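Local structure of ATP grasp ligase (Microcystis aeruginosa MRC, 5IG9) at residues W71-R76 with V298-W303. The protein is an ATP-grasp ligase, encoded by mdnC, that probably joins a carboxylate to a nucleophile at the expense of ATP, as other members of its family do. Numbering follows the deposited sequence.
Sequences WYRRMR and VGEFFW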
loop_
_atom_site.group_PDB
_atom_site.type_symbol
_atom_site.label_atom_id
_atom_site.label_comp_id
_atom_site.label_asym_id
_atom_site.label_seq_id
_atom_site.Cartn_x
_atom_site.Cartn_y
_atom_site.Cartn_z
ATOM N N TRP A 71 -16.125 -1.905 -7.772
ATOM C CA TRP A 71 -15.100 -2.068 -8.796
ATOM C C TRP A 71 -13.913 -1.190 -8.416
ATOM O O TRP A 71 -13.949 0.032 -8.597
ATOM C CB TRP A 71 -15.631 -1.708 -10.180
ATOM C CG TRP A 71 -14.697 -2.108 -11.281
ATOM C CD1 TRP A 71 -13.693 -3.031 -11.209
ATOM C CD2 TRP A 71 -14.671 -1.592 -12.618
ATOM N NE1 TRP A 71 -13.050 -3.125 -12.418
ATOM C CE2 TRP A 71 -13.630 -2.250 -13.299
ATOM C CE3 TRP A 71 -15.430 -0.639 -13.305
ATOM C CZ2 TRP A 71 -13.329 -1.986 -14.633
ATOM C CZ3 TRP A 71 -15.129 -0.378 -14.628
ATOM C CH2 TRP A 71 -14.088 -1.048 -15.278
ATOM N N TYR A 72 -12.866 -1.817 -7.883
ATOM C CA TYR A 72 -11.657 -1.115 -7.452
ATOM C C TYR A 72 -10.810 -0.848 -8.694
ATOM O O TYR A 72 -9.818 -1.525 -8.977
ATOM C CB TYR A 72 -10.915 -1.943 -6.408
ATOM C CG TYR A 72 -9.821 -1.216 -5.664
ATOM C CD1 TYR A 72 -10.065 -0.001 -5.038
ATOM C CD2 TYR A 72 -8.549 -1.761 -5.564
ATOM C CE1 TYR A 72 -9.067 0.658 -4.350
ATOM C CE2 TYR A 72 -7.546 -1.112 -4.878
ATOM C CZ TYR A 72 -7.809 0.097 -4.271
ATOM O OH TYR A 72 -6.810 0.749 -3.584
ATOM N N ARG A 73 -11.223 0.171 -9.447
ATOM C CA ARG A 73 -10.686 0.422 -10.793
ATOM C C ARG A 73 -9.492 1.374 -10.753
ATOM O O ARG A 73 -8.342 0.939 -10.868
ATOM C CB ARG A 73 -11.810 0.938 -11.699
ATOM C CG ARG A 73 -11.379 1.634 -12.981
ATOM C CD ARG A 73 -10.667 0.710 -13.944
ATOM N NE ARG A 73 -10.257 1.443 -15.137
ATOM C CZ ARG A 73 -9.536 0.926 -16.123
ATOM N NH1 ARG A 73 -9.137 -0.338 -16.064
ATOM N NH2 ARG A 73 -9.214 1.676 -17.167
ATOM N N ARG A 74 -9.747 2.674 -10.583
ATOM C CA ARG A 74 -8.701 3.686 -10.639
ATOM C C ARG A 74 -8.721 4.521 -9.371
ATOM O O ARG A 74 -9.786 4.934 -8.905
ATOM C CB ARG A 74 -8.859 4.585 -11.871
ATOM C CG ARG A 74 -7.730 4.450 -12.881
ATOM C CD ARG A 74 -7.170 3.041 -12.876
ATOM N NE ARG A 74 -6.658 2.645 -14.180
ATOM C CZ ARG A 74 -6.175 1.439 -14.453
ATOM N NH1 ARG A 74 -6.134 0.512 -13.506
ATOM N NH2 ARG A 74 -5.734 1.158 -15.669
ATOM N N MET A 75 -7.540 4.773 -8.816
ATOM C CA MET A 75 -7.402 5.467 -7.539
ATOM C C MET A 75 -6.520 6.695 -7.741
ATOM O O MET A 75 -5.291 6.597 -7.699
ATOM C CB MET A 75 -6.825 4.536 -6.478
ATOM C CG MET A 75 -7.674 3.303 -6.204
ATOM S SD MET A 75 -7.614 2.047 -7.501
ATOM C CE MET A 75 -5.856 1.720 -7.589
ATOM N N ARG A 76 -7.147 7.853 -7.955
ATOM C CA ARG A 76 -6.413 9.103 -8.114
ATOM C C ARG A 76 -6.864 10.123 -7.075
ATOM O O ARG A 76 -7.386 11.185 -7.426
ATOM C CB ARG A 76 -6.597 9.652 -9.529
ATOM C CG ARG A 76 -6.180 8.685 -10.624
ATOM C CD ARG A 76 -4.722 8.294 -10.479
ATOM N NE ARG A 76 -4.394 7.132 -11.294
ATOM C CZ ARG A 76 -3.957 7.196 -12.546
ATOM N NH1 ARG A 76 -3.788 8.373 -13.133
ATOM N NH2 ARG A 76 -3.687 6.080 -13.211
ATOM N N VAL A 298 -4.813 -4.242 -11.756
ATOM C CA VAL A 298 -5.661 -3.164 -12.257
ATOM C C VAL A 298 -5.208 -2.754 -13.653
ATOM O O VAL A 298 -5.386 -1.602 -14.063
ATOM C CB VAL A 298 -5.654 -1.954 -11.303
ATOM C CG1 VAL A 298 -6.333 -2.299 -9.982
ATOM C CG2 VAL A 298 -4.231 -1.475 -11.064
ATOM N N GLY A 299 -4.622 -3.693 -14.393
ATOM C CA GLY A 299 -4.188 -3.400 -15.741
ATOM C C GLY A 299 -5.351 -3.147 -16.680
ATOM O O GLY A 299 -6.486 -3.575 -16.454
ATOM N N GLU A 300 -5.039 -2.439 -17.763
ATOM C CA GLU A 300 -6.043 -2.015 -18.725
ATOM C C GLU A 300 -6.541 -3.196 -19.550
ATOM O O GLU A 300 -5.958 -4.282 -19.551
ATOM C CB GLU A 300 -5.479 -0.931 -19.646
ATOM C CG GLU A 300 -5.372 0.440 -19.005
ATOM C CD GLU A 300 -6.713 1.131 -18.890
ATOM O OE1 GLU A 300 -7.721 0.562 -19.369
ATOM O OE2 GLU A 300 -6.762 2.243 -18.323
ATOM N N PHE A 301 -7.645 -2.972 -20.256
ATOM C CA PHE A 301 -8.215 -4.034 -21.072
ATOM C C PHE A 301 -8.947 -3.456 -22.272
ATOM O O PHE A 301 -9.246 -4.182 -23.222
ATOM C CB PHE A 301 -9.165 -4.900 -20.227
ATOM C CG PHE A 301 -10.424 -4.185 -19.796
ATOM C CD1 PHE A 301 -11.557 -4.207 -20.592
ATOM C CD2 PHE A 301 -10.486 -3.525 -18.576
ATOM C CE1 PHE A 301 -12.719 -3.567 -20.200
ATOM C CE2 PHE A 301 -11.651 -2.883 -18.173
ATOM C CZ PHE A 301 -12.769 -2.904 -18.986
ATOM N N PHE A 302 -9.240 -2.152 -22.229
ATOM C CA PHE A 302 -10.095 -1.554 -23.247
ATOM C C PHE A 302 -9.486 -1.659 -24.639
ATOM O O PHE A 302 -10.223 -1.764 -25.626
ATOM C CB PHE A 302 -10.384 -0.094 -22.886
ATOM C CG PHE A 302 -9.318 0.865 -23.321
ATOM C CD1 PHE A 302 -8.152 1.007 -22.594
ATOM C CD2 PHE A 302 -9.489 1.628 -24.462
ATOM C CE1 PHE A 302 -7.170 1.888 -23.002
ATOM C CE2 PHE A 302 -8.516 2.507 -24.875
ATOM C CZ PHE A 302 -7.355 2.641 -24.146
ATOM N N TRP A 303 -8.154 -1.642 -24.749
ATOM C CA TRP A 303 -7.549 -1.697 -26.074
ATOM C C TRP A 303 -7.572 -3.094 -26.673
ATOM O O TRP A 303 -7.191 -3.252 -27.837
ATOM C CB TRP A 303 -6.115 -1.163 -26.032
ATOM C CG TRP A 303 -5.255 -1.763 -24.967
ATOM C CD1 TRP A 303 -5.115 -1.324 -23.684
ATOM C CD2 TRP A 303 -4.396 -2.904 -25.096
ATOM N NE1 TRP A 303 -4.232 -2.123 -23.003
ATOM C CE2 TRP A 303 -3.773 -3.098 -23.847
ATOM C CE3 TRP A 303 -4.093 -3.779 -26.145
ATOM C CZ2 TRP A 303 -2.870 -4.134 -23.616
ATOM C CZ3 TRP A 303 -3.194 -4.806 -25.914
ATOM C CH2 TRP A 303 -2.595 -4.976 -24.660
#
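Two arginines, Arg-73 and Arg-74, lie face over face and share the one carboxylate of Glu-300. Arg-74 CZ sits 3.7 Å above the guanidinium plane of Arg-73. The carboxylate turns nearly at right angles to both, 82° from the Arg-73 plane. Arg-73 NH2 gives a straight bond to Glu-300 OE1, 2.9 Å long at 177°. That bond leaves in the guanidinium plane but meets OE1 from above the carboxylate plane. The same NH2 makes a weak second bond to OE2. Arg-74 NH2 completes this salt-bridge network with a weak bond to Glu-300 OE2 at 3.0 Å. Arg-74 NH1 also points at the carbonyl O of Val-298, but the approach is too short to trust in detail. Arg-73 CG is anti to the backbone N (chi1 162°), and a bend at chi2 carries the chain across to Glu-300. Beside the charges, Trp-71 CZ2 and Phe-301 CE2 meet edge to edge at 4.0 Å. Val-298 CG1 rests near Tyr-72 O at 3.7 Å. Asp-11 pairs with Arg-73 NE, and Asn-12 bonds Glu-300 OE2. Ile-317 of helix 313-323 touches both Trp-71 and Phe-301. The contact joins the end of strand 69-72, in the parallel sheet of the pre-ATP-grasp domain, to the loop after strand 290-296 of an antiparallel sheet. An alanine in place of Glu-300 would probably leave both guanidinium groups without their shared counter-ion. Glu-300 and Asp-11 probably balance the positive charge of the pair, so charge pairing, flanked by the Trp-71 and Phe-301 rings, is probably a large part of what holds this mainly buried junction.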